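Local coordinates for WbbM protein (Klebsiella pneumoniae, PDB 6U4B) that is a trimeric, bifunctional O-antigen polymerase that probably carries two glycosyltransferase modules on one chain, one of which holds a magnesium ion, at residues Ile187-Lys192 and Asp235-Ala240; Asp239-Asn244 and Lys251-His256; Tyr399-Phe404 and Val421-Asn426; Gly416-Val421 and Ala474-Phe479. All blocks are in the same frame, centred on the assembly; numbering follows the deposited sequence.

Contact 1 of 4, residues Ile187-Lys192 and Asp235-Ala240; sequences IAIVEK and DNLEDA
Ile-189 does nearly all the work here, reaching from helix 180-193 onto the flank of helix 220-240. Its delta methyl packs most closely on the backbone, with the side chains of Leu-237 and Ala-240 around it: CD1 stands 3.5 Å from Leu-237 N and 3.6 Å from Asn-236 C. The branches divide the labour. CG1 lies beside the backbone N (chi1 -66°) and continues anti (chi2 171°), which carries CD1 straight out to the other helix, while CG2 settles 3.8 Å from Asn-236 CB. Leu-237 adds apolar cover, its CB and CD1 both lying 4.2 Å from Ile-189 CD1; its side chain also touches Ala-186 and Ile-254. Isoleucine suits such a site, since its long CG1-CD1 arm reaches the partner backbone while CG2 covers Asn-236 CB.

The two segments belong to a helical layer of the DUF4422 region; their N-to-C directions make 130°, a steeply inclined, broadly opposed crossing, with axes 9.9 Å apart. Ile-233 of helix 220-240 also touches Ile-189, and Val-190 faces helices 198-206 and 253-272. Toward the outside the packing thins. Ala-240, an exposed residue, offers just its methyl, with CB 4.0 Å from Ile-189 CD1, and of the Asn-236 side chain CB is the part that meets the isoleucine. Glu-238, turned away from helix 180-193, instead forms a salt bridge with Lys-75 and a hydrogen bond with Tyr-79, and packs on Phe-543 of the second subunit.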
loop_
_atom_site.group_PDB
_atom_site.type_symbol
_atom_site.label_atom_id
_atom_site.label_comp_id
_atom_site.label_asym_id
_atom_site.label_seq_id
_atom_site.Cartn_x
_atom_site.Cartn_y
_atom_site.Cartn_z
ATOM N N ILE A 187 -53.177 -13.010 -15.188
ATOM C CA ILE A 187 -54.507 -13.614 -15.147
ATOM C C ILE A 187 -54.423 -15.111 -15.411
ATOM O O ILE A 187 -55.066 -15.915 -14.722
ATOM C CB ILE A 187 -55.446 -12.912 -16.149
ATOM C CG1 ILE A 187 -55.760 -11.492 -15.680
ATOM C CG2 ILE A 187 -56.733 -13.708 -16.341
ATOM C CD1 ILE A 187 -56.339 -11.428 -14.282
ATOM N N ALA A 188 -53.623 -15.513 -16.402
ATOM C CA ALA A 188 -53.483 -16.931 -16.711
ATOM C C ALA A 188 -52.912 -17.707 -15.533
ATOM O O ALA A 188 -53.277 -18.868 -15.317
ATOM C CB ALA A 188 -52.603 -17.116 -17.948
ATOM N N ILE A 189 -52.029 -17.081 -14.753
ATOM C CA ILE A 189 -51.428 -17.767 -13.615
ATOM C C ILE A 189 -52.457 -17.992 -12.514
ATOM O O ILE A 189 -52.515 -19.073 -11.915
ATOM C CB ILE A 189 -50.211 -16.972 -13.110
ATOM C CG1 ILE A 189 -49.112 -16.972 -14.173
ATOM C CG2 ILE A 189 -49.696 -17.545 -11.799
ATOM C CD1 ILE A 189 -47.976 -16.039 -13.866
ATOM N N VAL A 190 -53.283 -16.982 -12.229
ATOM C CA VAL A 190 -54.354 -17.154 -11.250
ATOM C C VAL A 190 -55.302 -18.259 -11.693
ATOM O O VAL A 190 -55.748 -19.076 -10.880
ATOM C CB VAL A 190 -55.102 -15.826 -11.036
ATOM C CG1 VAL A 190 -56.145 -15.978 -9.933
ATOM C CG2 VAL A 190 -54.127 -14.709 -10.709
ATOM N N GLU A 191 -55.616 -18.305 -12.991
ATOM C CA GLU A 191 -56.505 -19.340 -13.508
ATOM C C GLU A 191 -55.910 -20.730 -13.321
ATOM O O GLU A 191 -56.603 -21.656 -12.884
ATOM C CB GLU A 191 -56.805 -19.084 -14.986
ATOM C CG GLU A 191 -57.628 -17.839 -15.262
ATOM C CD GLU A 191 -59.110 -18.083 -15.106
ATOM O OE1 GLU A 191 -59.489 -19.197 -14.685
ATOM O OE2 GLU A 191 -59.900 -17.166 -15.411
ATOM N N LYS A 192 -54.627 -20.896 -13.644
ATOM C CA LYS A 192 -53.996 -22.207 -13.526
ATOM C C LYS A 192 -53.805 -22.603 -12.067
ATOM O O LYS A 192 -54.181 -23.707 -11.661
ATOM C CB LYS A 192 -52.655 -22.217 -14.256
ATOM C CG LYS A 192 -51.840 -23.475 -13.997
ATOM C CD LYS A 192 -50.389 -23.321 -14.421
ATOM C CE LYS A 192 -50.249 -23.255 -15.931
ATOM N NZ LYS A 192 -48.814 -23.186 -16.337
ATOM N N ASP A 235 -44.462 -14.794 -7.868
ATOM C CA ASP A 235 -43.313 -15.651 -8.152
ATOM C C ASP A 235 -43.405 -16.240 -9.554
ATOM O O ASP A 235 -42.440 -16.191 -10.327
ATOM C CB ASP A 235 -43.210 -16.774 -7.119
ATOM C CG ASP A 235 -42.785 -16.283 -5.754
ATOM O OD1 ASP A 235 -43.177 -16.917 -4.751
ATOM O OD2 ASP A 235 -42.075 -15.256 -5.680
ATOM N N ASN A 236 -44.564 -16.806 -9.899
ATOM C CA ASN A 236 -44.743 -17.347 -11.240
ATOM C C ASN A 236 -44.764 -16.245 -12.289
ATOM O O ASN A 236 -44.331 -16.465 -13.425
ATOM C CB ASN A 236 -46.027 -18.174 -11.313
ATOM C CG ASN A 236 -45.910 -19.504 -10.591
ATOM O OD1 ASN A 236 -45.279 -19.599 -9.540
ATOM N ND2 ASN A 236 -46.512 -20.542 -11.161
ATOM N N LEU A 237 -45.257 -15.056 -11.926
ATOM C CA LEU A 237 -45.302 -13.954 -12.881
ATOM C C LEU A 237 -43.904 -13.568 -13.346
ATOM O O LEU A 237 -43.709 -13.192 -14.509
ATOM C CB LEU A 237 -46.011 -12.752 -12.261
ATOM C CG LEU A 237 -46.240 -11.574 -13.209
ATOM C CD1 LEU A 237 -47.124 -11.995 -14.376
ATOM C CD2 LEU A 237 -46.844 -10.391 -12.468
ATOM N N GLU A 238 -42.915 -13.656 -12.450
ATOM C CA GLU A 238 -41.545 -13.328 -12.828
ATOM C C GLU A 238 -41.037 -14.234 -13.944
ATOM O O GLU A 238 -40.233 -13.800 -14.777
ATOM C CB GLU A 238 -40.621 -13.427 -11.615
ATOM C CG GLU A 238 -40.928 -12.445 -10.498
ATOM C CD GLU A 238 -39.745 -12.249 -9.564
ATOM O OE1 GLU A 238 -39.828 -11.392 -8.663
ATOM O OE2 GLU A 238 -38.727 -12.952 -9.738
ATOM N N ASP A 239 -41.489 -15.489 -13.978
ATOM C CA ASP A 239 -41.067 -16.412 -15.024
ATOM C C ASP A 239 -41.839 -16.224 -16.322
ATOM O O ASP A 239 -41.368 -16.670 -17.374
ATOM C CB ASP A 239 -41.228 -17.859 -14.551
ATOM C CG ASP A 239 -40.260 -18.225 -13.440
ATOM O OD1 ASP A 239 -39.078 -17.836 -13.526
ATOM O OD2 ASP A 239 -40.683 -18.903 -12.481
ATOM N N ALA A 240 -43.000 -15.568 -16.274
ATOM C CA ALA A 240 -43.913 -15.524 -17.408
ATOM C C ALA A 240 -43.821 -14.242 -18.223
ATOM O O ALA A 240 -44.352 -14.202 -19.339
ATOM C CB ALA A 240 -45.358 -15.712 -16.930
#

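Contact 2 of 4, residues Asp239-Asn244 and Lys251-His256; sequences DAISMN and KRVIGH
Met-243 and Val-253 make the closest apolar meeting between 239-244 and 251-256, with Met-243 CE 3.5 Å from Val-253 CG1. The methionine is drawn out beyond CG (chi2 175°), which is how a residue on an extended run of chain can push its terminal methyl up to the start of helix 253-272. Val-253 presents CG1 from the place between its own backbone N and carbonyl carbon (chi1 48°). A second apolar group lies further along: Ile-241 CD1 approaches Ile-254 CD1 at 4.2 Å and Val-253 CG2 at 4.4 Å, a looser fit of methyl against methyl. Phe-78 flanks both Met-243 and Lys-251, and Phe-543 of the second subunit packs on Met-243 and Ile-254, placing this contact at the trimer interface.

Beside these stands a contact of methyl with polar backbone. Met-243 CE is 3.3 Å from Lys-251 O, and the two side chains cross at about a right angle, with Met-243 SD 4.1 Å from Lys-251 CG. Of the lysine side chain, CB and CG are the parts that meet the methionine, while its far end runs off.

Hydrogen bonding belongs to the surroundings. Arg-252 occupies the N-cap position, and its carbonyl accepts the first regular helix bond, from His-256 N at 3.0 Å. The backbone of Ile-241 is hydrogen-bonded to the second subunit. Joined by methyls and a thioether rather than directional bonds, the two segments depend on shape and burial, which fits the adaptable side chain of methionine wedged between a helix start and a neighbouring subunit.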
loop_
_atom_site.group_PDB
_atom_site.type_symbol
_atom_site.label_atom_id
_atom_site.label_comp_id
_atom_site.label_asym_id
_atom_site.label_seq_id
_atom_site.Cartn_x
_atom_site.Cartn_y
_atom_site.Cartn_z
ATOM N N ASP A 239 -41.489 -15.489 -13.978
ATOM C CA ASP A 239 -41.067 -16.412 -15.024
ATOM C C ASP A 239 -41.839 -16.224 -16.322
ATOM O O ASP A 239 -41.368 -16.670 -17.374
ATOM C CB ASP A 239 -41.228 -17.859 -14.551
ATOM C CG ASP A 239 -40.260 -18.225 -13.440
ATOM O OD1 ASP A 239 -39.078 -17.836 -13.526
ATOM O OD2 ASP A 239 -40.683 -18.903 -12.481
ATOM N N ALA A 240 -43.000 -15.568 -16.274
ATOM C CA ALA A 240 -43.913 -15.524 -17.408
ATOM C C ALA A 240 -43.821 -14.242 -18.223
ATOM O O ALA A 240 -44.352 -14.202 -19.339
ATOM C CB ALA A 240 -45.358 -15.712 -16.930
ATOM N N ILE A 241 -43.179 -13.192 -17.706
ATOM C CA ILE A 241 -43.085 -11.927 -18.420
ATOM C C ILE A 241 -41.624 -11.531 -18.567
ATOM O O ILE A 241 -40.744 -12.008 -17.847
ATOM C CB ILE A 241 -43.871 -10.788 -17.730
ATOM C CG1 ILE A 241 -43.281 -10.471 -16.357
ATOM C CG2 ILE A 241 -45.345 -11.138 -17.623
ATOM C CD1 ILE A 241 -43.965 -9.308 -15.663
ATOM N N SER A 242 -41.382 -10.637 -19.523
ATOM C CA SER A 242 -40.068 -10.046 -19.727
ATOM C C SER A 242 -40.262 -8.610 -20.178
ATOM O O SER A 242 -41.009 -8.353 -21.125
ATOM C CB SER A 242 -39.256 -10.828 -20.766
ATOM O OG SER A 242 -39.754 -10.602 -22.071
ATOM N N MET A 243 -39.593 -7.686 -19.498
ATOM C CA MET A 243 -39.709 -6.278 -19.844
ATOM C C MET A 243 -39.064 -6.000 -21.197
ATOM O O MET A 243 -38.159 -6.711 -21.639
ATOM C CB MET A 243 -39.059 -5.418 -18.768
ATOM C CG MET A 243 -39.638 -5.641 -17.396
ATOM S SD MET A 243 -38.756 -4.705 -16.144
ATOM C CE MET A 243 -40.038 -4.529 -14.918
ATOM N N ASN A 244 -39.542 -4.942 -21.858
ATOM C CA ASN A 244 -39.063 -4.551 -23.186
ATOM C C ASN A 244 -38.621 -3.090 -23.119
ATOM O O ASN A 244 -39.378 -2.188 -23.489
ATOM C CB ASN A 244 -40.144 -4.767 -24.246
ATOM C CG ASN A 244 -39.683 -4.370 -25.634
ATOM O OD1 ASN A 244 -38.504 -4.493 -25.968
ATOM N ND2 ASN A 244 -40.610 -3.877 -26.448
ATOM N N LYS A 251 -41.441 -0.038 -15.254
ATOM C CA LYS A 251 -40.786 -1.064 -14.450
ATOM C C LYS A 251 -41.589 -1.442 -13.210
ATOM O O LYS A 251 -41.401 -2.542 -12.680
ATOM C CB LYS A 251 -39.388 -0.598 -14.035
ATOM C CG LYS A 251 -38.325 -0.778 -15.107
ATOM C CD LYS A 251 -37.244 0.289 -14.995
ATOM C CE LYS A 251 -35.874 -0.312 -14.773
ATOM N NZ LYS A 251 -34.827 0.748 -14.800
ATOM N N ARG A 252 -42.476 -0.566 -12.741
ATOM C CA ARG A 252 -43.365 -0.860 -11.629
ATOM C C ARG A 252 -44.507 -1.819 -12.013
ATOM O O ARG A 252 -45.534 -1.829 -11.321
ATOM C CB ARG A 252 -43.931 0.448 -11.066
ATOM C CG ARG A 252 -42.866 1.468 -10.688
ATOM C CD ARG A 252 -43.442 2.871 -10.647
ATOM N NE ARG A 252 -44.388 3.044 -9.551
ATOM C CZ ARG A 252 -45.442 3.851 -9.608
ATOM N NH1 ARG A 252 -46.258 3.960 -8.567
ATOM N NH2 ARG A 252 -45.685 4.538 -10.716
ATOM N N VAL A 253 -44.322 -2.617 -13.071
ATOM C CA VAL A 253 -45.384 -3.480 -13.579
ATOM C C VAL A 253 -45.893 -4.420 -12.495
ATOM O O VAL A 253 -47.101 -4.670 -12.389
ATOM C CB VAL A 253 -44.880 -4.255 -14.807
ATOM C CG1 VAL A 253 -43.530 -4.864 -14.522
ATOM C CG2 VAL A 253 -45.879 -5.348 -15.207
ATOM N N ILE A 254 -44.987 -4.937 -11.662
ATOM C CA ILE A 254 -45.381 -5.877 -10.615
ATOM C C ILE A 254 -46.330 -5.205 -9.631
ATOM O O ILE A 254 -47.389 -5.745 -9.293
ATOM C CB ILE A 254 -44.139 -6.437 -9.904
ATOM C CG1 ILE A 254 -43.152 -7.010 -10.922
ATOM C CG2 ILE A 254 -44.540 -7.506 -8.894
ATOM C CD1 ILE A 254 -43.639 -8.270 -11.606
ATOM N N GLY A 255 -45.958 -4.014 -9.156
ATOM C CA GLY A 255 -46.820 -3.299 -8.228
ATOM C C GLY A 255 -48.156 -2.928 -8.841
ATOM O O GLY A 255 -49.197 -3.020 -8.186
ATOM N N HIS A 256 -48.144 -2.505 -10.108
ATOM C CA HIS A 256 -49.390 -2.166 -10.789
ATOM C C HIS A 256 -50.296 -3.383 -10.919
ATOM O O HIS A 256 -51.514 -3.283 -10.729
ATOM C CB HIS A 256 -49.088 -1.571 -12.164
ATOM C CG HIS A 256 -48.345 -0.272 -12.109
ATOM N ND1 HIS A 256 -48.566 0.671 -11.127
ATOM C CD2 HIS A 256 -47.383 0.240 -12.913
ATOM C CE1 HIS A 256 -47.776 1.709 -11.332
ATOM N NE2 HIS A 256 -47.047 1.473 -12.409
#

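Contact 3 of 4, residues Tyr399-Phe404 and Val421-Asn426; sequences YDKVVF and VPLGNN
Lys-401 reaches across to Leu-423 and Val-421 with a chain that changes character along its length. CB leaves the backbone toward 421-426, and CG lies beside the backbone N (chi1 -69°). CD then makes the apolar contact, 3.7 Å from Leu-423 CD2, the two side chains passing at a slant. Beyond it the chain bends (chi3 -65°), which turns CE and the ammonium group off the leucine and toward the backbone of the loop. NZ is hydrogen-bonded to Leu-419 O, just before the second segment. It also donates to one water at 2.7 Å from NZ, and that water donates a hydrogen bond to Val-421 O; the second leg is modelled rather short, so its detail is doubtful. NZ itself stays 3.8 Å from Val-421 O, so the carbonyl is reached through water. A second water takes a bond from Leu-423 N at 2.6 Å and a weak one from Lys-401 NZ. Lysine suits this place because its methylenes can lie on a leucine while its ammonium binds the Leu-419 carbonyl and water.

Leu-423 also opens a type II' turn to Asn-426, closed by Asn-426 N to Leu-423 O at 3.1 Å. Gly-424 takes its second position with positive phi, which glycine adopts readily. Around this contact, strand 402-405 pairs with 302-309 on one side and 477-479 on the other, and helix 392-395 packs on Val-402 and Phe-404; the turn leads into strand 428-432, and Leu-423 rests on Val-478 and Asn-480, bridging the loop to the sheet.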
loop_
_atom_site.group_PDB
_atom_site.type_symbol
_atom_site.label_atom_id
_atom_site.label_comp_id
_atom_site.label_asym_id
_atom_site.label_seq_id
_atom_site.Cartn_x
_atom_site.Cartn_y
_atom_site.Cartn_z
ATOM N N TYR A 399 -28.155 11.228 21.028
ATOM C CA TYR A 399 -26.787 11.043 21.484
ATOM C C TYR A 399 -26.515 11.938 22.688
ATOM O O TYR A 399 -27.078 13.029 22.809
ATOM C CB TYR A 399 -25.793 11.370 20.366
ATOM C CG TYR A 399 -25.739 10.356 19.247
ATOM C CD1 TYR A 399 -24.660 9.492 19.126
ATOM C CD2 TYR A 399 -26.759 10.265 18.306
ATOM C CE1 TYR A 399 -24.595 8.563 18.104
ATOM C CE2 TYR A 399 -26.704 9.336 17.280
ATOM C CZ TYR A 399 -25.617 8.487 17.184
ATOM O OH TYR A 399 -25.548 7.561 16.167
ATOM N N ASP A 400 -25.647 11.466 23.584
ATOM C CA ASP A 400 -25.219 12.308 24.698
ATOM C C ASP A 400 -24.213 13.354 24.234
ATOM O O ASP A 400 -24.406 14.555 24.456
ATOM C CB ASP A 400 -24.627 11.458 25.824
ATOM C CG ASP A 400 -25.688 10.763 26.650
ATOM O OD1 ASP A 400 -25.379 9.717 27.263
ATOM O OD2 ASP A 400 -26.837 11.256 26.677
ATOM N N LYS A 401 -23.135 12.916 23.587
ATOM C CA LYS A 401 -22.139 13.826 23.039
ATOM C C LYS A 401 -21.743 13.372 21.640
ATOM O O LYS A 401 -21.753 12.180 21.325
ATOM C CB LYS A 401 -20.895 13.925 23.937
ATOM C CG LYS A 401 -21.152 14.630 25.256
ATOM C CD LYS A 401 -19.862 15.014 25.962
ATOM C CE LYS A 401 -19.065 13.794 26.379
ATOM N NZ LYS A 401 -17.891 14.172 27.213
ATOM N N VAL A 402 -21.378 14.346 20.812
ATOM C CA VAL A 402 -21.072 14.140 19.400
ATOM C C VAL A 402 -19.917 15.060 19.016
ATOM O O VAL A 402 -19.874 16.223 19.427
ATOM C CB VAL A 402 -22.314 14.415 18.525
ATOM C CG1 VAL A 402 -21.917 14.960 17.167
ATOM C CG2 VAL A 402 -23.161 13.160 18.382
ATOM N N VAL A 403 -18.981 14.536 18.225
ATOM C CA VAL A 403 -17.828 15.297 17.754
ATOM C C VAL A 403 -18.038 15.640 16.286
ATOM O O VAL A 403 -18.095 14.743 15.436
ATOM C CB VAL A 403 -16.516 14.522 17.948
ATOM C CG1 VAL A 403 -15.339 15.343 17.450
ATOM C CG2 VAL A 403 -16.334 14.145 19.409
ATOM N N PHE A 404 -18.159 16.932 15.986
ATOM C CA PHE A 404 -18.146 17.383 14.601
ATOM C C PHE A 404 -16.731 17.761 14.190
ATOM O O PHE A 404 -15.963 18.308 14.986
ATOM C CB PHE A 404 -19.072 18.585 14.379
ATOM C CG PHE A 404 -18.910 19.217 13.018
ATOM C CD1 PHE A 404 -19.662 18.771 11.946
ATOM C CD2 PHE A 404 -17.979 20.229 12.805
ATOM C CE1 PHE A 404 -19.505 19.326 10.694
ATOM C CE2 PHE A 404 -17.809 20.780 11.551
ATOM C CZ PHE A 404 -18.578 20.333 10.497
ATOM N N VAL A 421 -12.922 14.695 27.583
ATOM C CA VAL A 421 -12.715 16.023 28.169
ATOM C C VAL A 421 -13.927 16.392 29.018
ATOM O O VAL A 421 -15.068 16.319 28.525
ATOM C CB VAL A 421 -12.476 17.060 27.070
ATOM C CG1 VAL A 421 -12.411 18.459 27.665
ATOM C CG2 VAL A 421 -11.198 16.743 26.309
ATOM N N PRO A 422 -13.744 16.781 30.280
ATOM C CA PRO A 422 -14.893 17.170 31.110
ATOM C C PRO A 422 -15.558 18.427 30.564
ATOM O O PRO A 422 -14.909 19.459 30.378
ATOM C CB PRO A 422 -14.273 17.415 32.492
ATOM C CG PRO A 422 -12.940 16.715 32.455
ATOM C CD PRO A 422 -12.479 16.815 31.033
ATOM N N LEU A 423 -16.867 18.332 30.309
ATOM C CA LEU A 423 -17.625 19.437 29.741
ATOM C C LEU A 423 -18.519 20.159 30.737
ATOM O O LEU A 423 -18.875 21.314 30.487
ATOM C CB LEU A 423 -18.496 18.947 28.573
ATOM C CG LEU A 423 -18.041 19.311 27.154
ATOM C CD1 LEU A 423 -16.594 18.916 26.941
ATOM C CD2 LEU A 423 -18.943 18.644 26.126
ATOM N N GLY A 424 -18.887 19.525 31.848
ATOM C CA GLY A 424 -19.845 20.148 32.746
ATOM C C GLY A 424 -21.170 20.354 32.043
ATOM O O GLY A 424 -21.646 19.491 31.297
ATOM N N ASN A 425 -21.781 21.515 32.272
ATOM C CA ASN A 425 -22.967 21.913 31.528
ATOM C C ASN A 425 -22.647 22.902 30.413
ATOM O O ASN A 425 -23.552 23.579 29.915
ATOM C CB ASN A 425 -24.034 22.487 32.466
ATOM C CG ASN A 425 -23.524 23.640 33.308
ATOM O OD1 ASN A 425 -22.486 24.233 33.018
ATOM N ND2 ASN A 425 -24.262 23.964 34.363
ATOM N N ASN A 426 -21.379 23.003 30.017
ATOM C CA ASN A 426 -21.043 23.771 28.828
ATOM C C ASN A 426 -21.691 23.135 27.605
ATOM O O ASN A 426 -21.918 21.923 27.551
ATOM C CB ASN A 426 -19.527 23.851 28.638
ATOM C CG ASN A 426 -18.883 24.891 29.532
ATOM O OD1 ASN A 426 -19.562 25.767 30.067
ATOM N ND2 ASN A 426 -17.567 24.810 29.688
HETATM O O HOH W 1 -15.943 15.724 26.291
HETATM O O HOH W 2 -18.145 16.068 29.990
#

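Contact 4 of 4, residues Gly416-Val421 and Ala474-Phe479; sequences GELLDV and AGIIVF
Leu-418 meets Ile-476 end to end: CD1 of the leucine is 3.6 Å from CD1 of the isoleucine, the two side chains slanting across each other. Closer to the backbone, Leu-418 CB lies 3.9 Å from Val-478 CG2. One leucine therefore spans two alternate residues of the strand side, its base on the valine and its tip on the isoleucine. Ile-476 sends CG1 anti to its backbone N (chi1 -169°) and extends again at the next bond (chi2 166°), which together bring CD1 out to the leucine. Between them Ile-477 points away, consistent with the alternation of side chains along an extended chain.

The arrangement is a loop packed against a central sheet in the family 8 glycosyltransferase module, whose relatives adopt the GT-A fold. The loop's 416-420 is helix-like in its angles but bonded weakly, for example Leu-419 N to Gly-416 O at 3.1 Å. Behind the first shell, Val-403 of strand 402-405 touches both Leu-418 and Val-478, while Trp-525 and Leu-521 also touch the leucine. Val-431 and Asn-526 adjoin Ile-476, whose side chain is about 9 Å from the bound magnesium ion. Gly-475 forms a backbone hydrogen bond with Asp-406, which coordinates that metal with Asp-408 and His-560.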
loop_
_atom_site.group_PDB
_atom_site.type_symbol
_atom_site.label_atom_id
_atom_site.label_comp_id
_atom_site.label_asym_id
_atom_site.label_seq_id
_atom_site.Cartn_x
_atom_site.Cartn_y
_atom_site.Cartn_z
ATOM N N GLY A 416 -11.415 9.786 20.048
ATOM C CA GLY A 416 -12.135 9.388 21.246
ATOM C C GLY A 416 -11.752 10.145 22.498
ATOM O O GLY A 416 -12.570 10.239 23.422
ATOM N N GLU A 417 -10.529 10.675 22.562
ATOM C CA GLU A 417 -10.133 11.396 23.766
ATOM C C GLU A 417 -10.797 12.764 23.868
ATOM O O GLU A 417 -10.826 13.345 24.959
ATOM C CB GLU A 417 -8.609 11.535 23.848
ATOM C CG GLU A 417 -7.926 12.050 22.593
ATOM C CD GLU A 417 -6.417 11.857 22.636
ATOM O OE1 GLU A 417 -5.693 12.835 22.926
ATOM O OE2 GLU A 417 -5.952 10.722 22.397
ATOM N N LEU A 418 -11.342 13.288 22.767
ATOM C CA LEU A 418 -12.175 14.482 22.862
ATOM C C LEU A 418 -13.440 14.209 23.664
ATOM O O LEU A 418 -13.965 15.113 24.323
ATOM C CB LEU A 418 -12.531 14.999 21.466
ATOM C CG LEU A 418 -11.416 15.686 20.678
ATOM C CD1 LEU A 418 -11.956 16.233 19.370
ATOM C CD2 LEU A 418 -10.776 16.793 21.504
ATOM N N LEU A 419 -13.935 12.969 23.631
ATOM C CA LEU A 419 -15.102 12.603 24.423
ATOM C C LEU A 419 -14.792 12.510 25.910
ATOM O O LEU A 419 -15.718 12.568 26.726
ATOM C CB LEU A 419 -15.677 11.271 23.938
ATOM C CG LEU A 419 -16.412 11.256 22.597
ATOM C CD1 LEU A 419 -17.108 9.920 22.393
ATOM C CD2 LEU A 419 -17.411 12.399 22.525
ATOM N N ASP A 420 -13.521 12.360 26.280
ATOM C CA ASP A 420 -13.136 12.257 27.681
ATOM C C ASP A 420 -12.926 13.610 28.346
ATOM O O ASP A 420 -12.765 13.660 29.571
ATOM C CB ASP A 420 -11.858 11.421 27.822
ATOM C CG ASP A 420 -12.049 9.985 27.379
ATOM O OD1 ASP A 420 -13.180 9.470 27.503
ATOM O OD2 ASP A 420 -11.068 9.373 26.906
ATOM N N VAL A 421 -12.922 14.695 27.583
ATOM C CA VAL A 421 -12.715 16.023 28.169
ATOM C C VAL A 421 -13.927 16.392 29.018
ATOM O O VAL A 421 -15.068 16.319 28.525
ATOM C CB VAL A 421 -12.476 17.060 27.070
ATOM C CG1 VAL A 421 -12.411 18.459 27.665
ATOM C CG2 VAL A 421 -11.198 16.743 26.309
ATOM N N ALA A 474 -14.897 26.713 14.422
ATOM C CA ALA A 474 -15.938 25.707 14.248
ATOM C C ALA A 474 -15.471 24.477 13.474
ATOM O O ALA A 474 -16.300 23.624 13.141
ATOM C CB ALA A 474 -17.153 26.320 13.544
ATOM N N GLY A 475 -14.173 24.366 13.184
ATOM C CA GLY A 475 -13.673 23.235 12.421
ATOM C C GLY A 475 -13.667 21.926 13.182
ATOM O O GLY A 475 -13.571 20.863 12.563
ATOM N N ILE A 476 -13.750 21.981 14.509
ATOM C CA ILE A 476 -13.896 20.779 15.323
ATOM C C ILE A 476 -14.637 21.164 16.599
ATOM O O ILE A 476 -14.232 22.084 17.317
ATOM C CB ILE A 476 -12.531 20.110 15.598
ATOM C CG1 ILE A 476 -12.711 18.722 16.217
ATOM C CG2 ILE A 476 -11.617 20.982 16.459
ATOM C CD1 ILE A 476 -11.432 17.886 16.194
ATOM N N ILE A 477 -15.763 20.502 16.859
ATOM C CA ILE A 477 -16.646 20.867 17.960
ATOM C C ILE A 477 -17.151 19.599 18.630
ATOM O O ILE A 477 -17.682 18.709 17.959
ATOM C CB ILE A 477 -17.846 21.714 17.487
ATOM C CG1 ILE A 477 -17.392 22.932 16.683
ATOM C CG2 ILE A 477 -18.678 22.153 18.678
ATOM C CD1 ILE A 477 -18.532 23.696 16.041
ATOM N N VAL A 478 -17.012 19.526 19.948
ATOM C CA VAL A 478 -17.667 18.490 20.735
ATOM C C VAL A 478 -19.009 19.048 21.191
ATOM O O VAL A 478 -19.065 19.948 22.033
ATOM C CB VAL A 478 -16.816 18.050 21.931
ATOM C CG1 VAL A 478 -17.515 16.921 22.676
ATOM C CG2 VAL A 478 -15.433 17.617 21.466
ATOM N N PHE A 479 -20.090 18.522 20.629
ATOM C CA PHE A 479 -21.426 18.957 21.002
ATOM C C PHE A 479 -21.872 18.244 22.271
ATOM O O PHE A 479 -21.845 17.012 22.343
ATOM C CB PHE A 479 -22.417 18.682 19.871
ATOM C CG PHE A 479 -22.340 19.667 18.739
ATOM C CD1 PHE A 479 -21.312 19.606 17.815
ATOM C CD2 PHE A 479 -23.306 20.647 18.594
ATOM C CE1 PHE A 479 -21.245 20.510 16.772
ATOM C CE2 PHE A 479 -23.245 21.552 17.553
ATOM C CZ PHE A 479 -22.215 21.485 16.641
#

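Contacts 1 and 2 adjoin in the DUF4422 region, sharing Asp-239 and Ala-240, and touch each other through Leu-237 and Ile-254. Contact 1 is partly buried, contact 2 largely so, and both also touch the second subunit. Contacts 3 and 4 lie on the far side of the chain's centre, with centres more than 50 Å from the first pair; they share Val-421 and reach neighbouring strands of one sheet, joined by probable backbone bonds between 402-404 and 477-479. Contacts 1, 2 and 4 are joined by apolar side chains, with methyls also lying on backbone in contacts 1 and 2, whereas contact 3, partly buried, adds a lysine and bridging waters. Of the four, contact 4 comes near the metal.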